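Local coordinates for protein CurD (Moorea producens 3L, PDB 5KP7) that binds 4'-phosphopantetheine and probably has hydroxymethylglutaryl-CoA synthase activity, as a member of the HMG-CoA synthase family of the thiolase-like superfamily, at residues V401-Y412 with V429-H437. The protein carries 3 engineered substitutions. Sequence-based numbering, arbitrary orientation.
With SO4 (sulfate ion), chain C.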
loop_
_atom_site.group_PDB
_atom_site.type_symbol
_atom_site.label_atom_id
_atom_site.label_comp_id
_atom_site.label_asym_id
_atom_site.label_seq_id
_atom_site.Cartn_x
_atom_site.Cartn_y
_atom_site.Cartn_z
ATOM N N VAL A 401 -22.230 8.068 6.825
ATOM C CA VAL A 401 -21.050 8.360 7.615
ATOM C C VAL A 401 -20.011 9.081 6.748
ATOM O O VAL A 401 -18.814 8.967 7.010
ATOM C CB VAL A 401 -20.431 7.092 8.270
ATOM C CG1 VAL A 401 -21.396 6.537 9.292
ATOM C CG2 VAL A 401 -20.104 6.007 7.270
ATOM N N ALA A 402 -20.478 9.846 5.772
ATOM C CA ALA A 402 -19.559 10.709 4.962
ATOM C C ALA A 402 -18.776 11.664 5.858
ATOM O O ALA A 402 -19.201 12.047 6.956
ATOM C CB ALA A 402 -20.371 11.523 3.957
ATOM N N PHE A 403 -17.638 12.117 5.342
ATOM C CA PHE A 403 -16.899 13.192 5.974
ATOM C C PHE A 403 -17.813 14.362 6.276
ATOM O O PHE A 403 -18.653 14.759 5.447
ATOM C CB PHE A 403 -15.746 13.665 5.072
ATOM C CG PHE A 403 -14.847 14.659 5.737
ATOM C CD1 PHE A 403 -13.808 14.220 6.496
ATOM C CD2 PHE A 403 -15.073 16.017 5.635
ATOM C CE1 PHE A 403 -12.987 15.096 7.151
ATOM C CE2 PHE A 403 -14.259 16.916 6.292
ATOM C CZ PHE A 403 -13.239 16.446 7.081
ATOM N N GLY A 404 -17.680 14.880 7.489
ATOM C CA GLY A 404 -18.411 16.075 7.919
ATOM C C GLY A 404 -19.750 15.792 8.606
ATOM O O GLY A 404 -20.458 16.731 8.997
ATOM N N THR A 405 -20.112 14.513 8.716
ATOM C CA THR A 405 -21.326 14.104 9.393
ATOM C C THR A 405 -21.356 14.595 10.835
ATOM O O THR A 405 -20.415 14.375 11.581
ATOM C CB THR A 405 -21.497 12.578 9.337
ATOM O OG1 THR A 405 -21.645 12.176 7.950
ATOM C CG2 THR A 405 -22.715 12.135 10.145
ATOM N N ARG A 406 -22.439 15.292 11.190
ATOM C CA ARG A 406 -22.597 15.836 12.542
ATOM C C ARG A 406 -23.253 14.820 13.499
ATOM O O ARG A 406 -22.852 14.706 14.643
ATOM C CB ARG A 406 -23.412 17.132 12.499
ATOM C CG ARG A 406 -23.432 17.879 13.836
ATOM C CD ARG A 406 -24.470 18.958 13.866
ATOM N NE ARG A 406 -23.986 20.165 13.284
ATOM C CZ ARG A 406 -23.636 21.272 13.955
ATOM N NH1 ARG A 406 -23.174 22.293 13.264
ATOM N NH2 ARG A 406 -23.718 21.369 15.289
ATOM N N ASN A 407 -24.283 14.125 13.025
ATOM C CA ASN A 407 -25.026 13.152 13.862
ATOM C C ASN A 407 -25.400 11.942 13.041
ATOM O O ASN A 407 -25.941 12.065 11.937
ATOM C CB ASN A 407 -26.292 13.771 14.425
ATOM C CG ASN A 407 -26.005 14.862 15.446
ATOM O OD1 ASN A 407 -25.600 14.565 16.566
ATOM N ND2 ASN A 407 -26.247 16.113 15.081
ATOM N N VAL A 408 -25.086 10.766 13.547
ATOM C CA VAL A 408 -25.560 9.521 12.932
ATOM C C VAL A 408 -25.575 8.459 14.028
ATOM O O VAL A 408 -24.708 8.459 14.902
ATOM C CB VAL A 408 -24.705 9.071 11.713
ATOM C CG1 VAL A 408 -23.257 8.829 12.106
ATOM C CG2 VAL A 408 -25.309 7.851 11.023
ATOM N N THR A 409 -26.555 7.553 13.966
ATOM C CA THR A 409 -26.617 6.419 14.890
ATOM C C THR A 409 -26.591 5.165 14.057
ATOM O O THR A 409 -27.505 4.937 13.272
ATOM C CB THR A 409 -27.889 6.458 15.743
ATOM O OG1 THR A 409 -29.022 6.447 14.878
ATOM C CG2 THR A 409 -27.947 7.723 16.536
ATOM N N LEU A 410 -25.537 4.362 14.168
ATOM C CA LEU A 410 -25.388 3.214 13.268
ATOM C C LEU A 410 -26.322 2.039 13.610
ATOM O O LEU A 410 -26.515 1.692 14.777
ATOM C CB LEU A 410 -23.940 2.704 13.240
ATOM C CG LEU A 410 -22.882 3.471 12.443
ATOM C CD1 LEU A 410 -23.283 3.556 10.998
ATOM C CD2 LEU A 410 -22.623 4.857 13.036
ATOM N N ASP A 411 -26.875 1.435 12.562
ATOM C CA ASP A 411 -27.559 0.155 12.656
ATOM C C ASP A 411 -26.577 -1.006 12.459
ATOM O O ASP A 411 -26.157 -1.323 11.321
ATOM C CB ASP A 411 -28.679 0.058 11.624
ATOM C CG ASP A 411 -29.458 -1.242 11.717
ATOM O OD1 ASP A 411 -29.258 -2.029 12.682
ATOM O OD2 ASP A 411 -30.286 -1.497 10.789
ATOM N N TYR A 412 -26.229 -1.639 13.559
ATOM C CA TYR A 412 -25.345 -2.788 13.530
ATOM C C TYR A 412 -25.935 -3.985 12.789
ATOM O O TYR A 412 -25.196 -4.852 12.328
ATOM C CB TYR A 412 -24.976 -3.242 14.956
ATOM C CG TYR A 412 -24.165 -2.285 15.809
ATOM C CD1 TYR A 412 -23.358 -1.271 15.257
ATOM C CD2 TYR A 412 -24.153 -2.437 17.187
ATOM C CE1 TYR A 412 -22.591 -0.441 16.063
ATOM C CE2 TYR A 412 -23.392 -1.606 17.989
ATOM C CZ TYR A 412 -22.610 -0.628 17.434
ATOM O OH TYR A 412 -21.885 0.160 18.295
ATOM N N VAL A 429 -16.046 -0.976 17.203
ATOM C CA VAL A 429 -16.863 -0.453 16.112
ATOM C C VAL A 429 -17.268 0.997 16.408
ATOM O O VAL A 429 -17.254 1.442 17.580
ATOM C CB VAL A 429 -18.115 -1.327 15.794
ATOM C CG1 VAL A 429 -17.695 -2.716 15.360
ATOM C CG2 VAL A 429 -19.059 -1.390 16.960
ATOM N N LEU A 430 -17.640 1.702 15.344
ATOM C CA LEU A 430 -18.232 3.041 15.441
ATOM C C LEU A 430 -19.717 2.920 15.745
ATOM O O LEU A 430 -20.490 2.418 14.917
ATOM C CB LEU A 430 -18.021 3.847 14.130
ATOM C CG LEU A 430 -18.624 5.252 14.052
ATOM C CD1 LEU A 430 -17.954 6.227 15.017
ATOM C CD2 LEU A 430 -18.579 5.743 12.618
ATOM N N LYS A 431 -20.118 3.402 16.933
ATOM C CA LYS A 431 -21.500 3.345 17.383
ATOM C C LYS A 431 -22.330 4.503 16.874
ATOM O O LYS A 431 -23.500 4.316 16.462
ATOM C CB LYS A 431 -21.554 3.342 18.920
ATOM C CG LYS A 431 -22.931 3.201 19.515
ATOM C CD LYS A 431 -22.831 3.276 21.047
ATOM C CE LYS A 431 -23.921 2.514 21.734
ATOM N NZ LYS A 431 -25.307 2.948 21.475
ATOM N N ALA A 432 -21.750 5.697 16.904
ATOM C CA ALA A 432 -22.497 6.913 16.596
ATOM C C ALA A 432 -21.539 8.076 16.438
ATOM O O ALA A 432 -20.402 8.021 16.905
ATOM C CB ALA A 432 -23.497 7.249 17.702
ATOM N N ILE A 433 -22.043 9.130 15.811
ATOM C CA ILE A 433 -21.426 10.444 15.879
ATOM C C ILE A 433 -22.490 11.354 16.490
ATOM O O ILE A 433 -23.651 11.342 16.063
ATOM C CB ILE A 433 -20.967 10.968 14.510
ATOM C CG1 ILE A 433 -20.050 9.946 13.826
ATOM C CG2 ILE A 433 -20.238 12.308 14.669
ATOM C CD1 ILE A 433 -19.660 10.304 12.402
ATOM N N LYS A 434 -22.112 12.105 17.511
ATOM C CA LYS A 434 -23.053 12.994 18.206
ATOM C C LYS A 434 -22.409 14.345 18.332
ATOM O O LYS A 434 -21.382 14.503 18.982
ATOM C CB LYS A 434 -23.427 12.407 19.561
ATOM C CG LYS A 434 -24.605 13.154 20.172
ATOM C CD LYS A 434 -25.262 12.395 21.315
ATOM C CE LYS A 434 -24.330 12.196 22.475
ATOM N NZ LYS A 434 -25.131 11.743 23.657
ATOM N N GLU A 435 -22.956 15.312 17.609
ATOM C CA GLU A 435 -22.369 16.653 17.533
ATOM C C GLU A 435 -20.872 16.590 17.214
ATOM O O GLU A 435 -20.036 17.195 17.884
ATOM C CB GLU A 435 -22.663 17.461 18.810
ATOM C CG GLU A 435 -24.156 17.662 19.036
ATOM C CD GLU A 435 -24.807 18.433 17.893
ATOM O OE1 GLU A 435 -24.426 19.595 17.701
ATOM O OE2 GLU A 435 -25.725 17.897 17.222
ATOM N N PHE A 436 -20.581 15.846 16.144
ATOM C CA PHE A 436 -19.219 15.585 15.632
ATOM C C PHE A 436 -18.347 14.690 16.494
ATOM O O PHE A 436 -17.265 14.279 16.019
ATOM C CB PHE A 436 -18.462 16.887 15.325
ATOM C CG PHE A 436 -19.184 17.820 14.414
ATOM C CD1 PHE A 436 -19.417 17.477 13.093
ATOM C CD2 PHE A 436 -19.605 19.069 14.855
ATOM C CE1 PHE A 436 -20.060 18.355 12.246
ATOM C CE2 PHE A 436 -20.219 19.964 13.998
ATOM C CZ PHE A 436 -20.459 19.606 12.693
ATOM N N HIS A 437 -18.776 14.329 17.699
ATOM C CA HIS A 437 -17.987 13.468 18.578
ATOM C C HIS A 437 -18.239 12.025 18.225
ATOM O O HIS A 437 -19.398 11.566 18.248
ATOM C CB HIS A 437 -18.367 13.698 20.049
ATOM C CG HIS A 437 -17.433 13.049 21.024
ATOM N ND1 HIS A 437 -17.829 12.688 22.296
ATOM C CD2 HIS A 437 -16.113 12.765 20.956
ATOM C CE1 HIS A 437 -16.800 12.181 22.962
ATOM N NE2 HIS A 437 -15.744 12.232 22.176
HETATM S S SO4 C . -22.447 11.327 25.754
HETATM O O1 SO4 C . -22.510 10.993 27.197
HETATM O O2 SO4 C . -23.260 12.536 25.492
HETATM O O3 SO4 C . -21.037 11.578 25.376
HETATM O O4 SO4 C . -22.971 10.194 24.957
HETATM O O HOH W 1 -25.499 2.532 17.150
#
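Arg406 wraps over the Phe436 ring and ends on Glu435. Its CB touches Phe436 CE1; CG then sits over the ring face in a CH-pi contact, 3.7 Å from the centroid of Phe436. CD runs past the Glu435 carboxylate, and a bend at chi3 (-84°) turns the chain so that NE lies 3.6 Å from Phe436 CZ, while Arg406 CZ and NH1 lie close to Phe436 CE2. The planes of guanidinium and ring stand 48° apart, so this is no flat stack. Of the two terminal nitrogens, NH2 reaches Glu435 OE1 at 3.1 Å in a salt bridge, with OE1 in the guanidinium plane, while NH2 comes to the syn side of OE1, tilted 29° out of the carboxylate plane.

Asn407 grips the same turn twice: ND2 donates to Glu435 OE2 (2.8 Å), and OD1 takes Glu435 N from above its carbonyl plane. Together with the nearly straight bond from Phe436 N to Arg406 O, these hold the type I' turn Lys434-His437 of a beta hairpin against the segment 401-412. Beyond it the strands pair antiparallel, with Val408 and Ile433 exchanging both backbone bonds and meeting CG1 to CG1 at 3.8 Å. Leu410 N continues to Lys431 O, which a water also links to Leu410 O. Farther along, the Tyr412 hydroxyl packs against Lys431 CB (3.3 Å) and hydrogen-bonds Glu441.

Strand 408-409 is thus one edge of a small three-stranded antiparallel sheet, with 428-434 in the middle and 437-442 beyond; a classic bulge at Lys431 and Ala432 faces Lys439. Helix 416-422 lies in the connection, its Trp419 stacked on Tyr412.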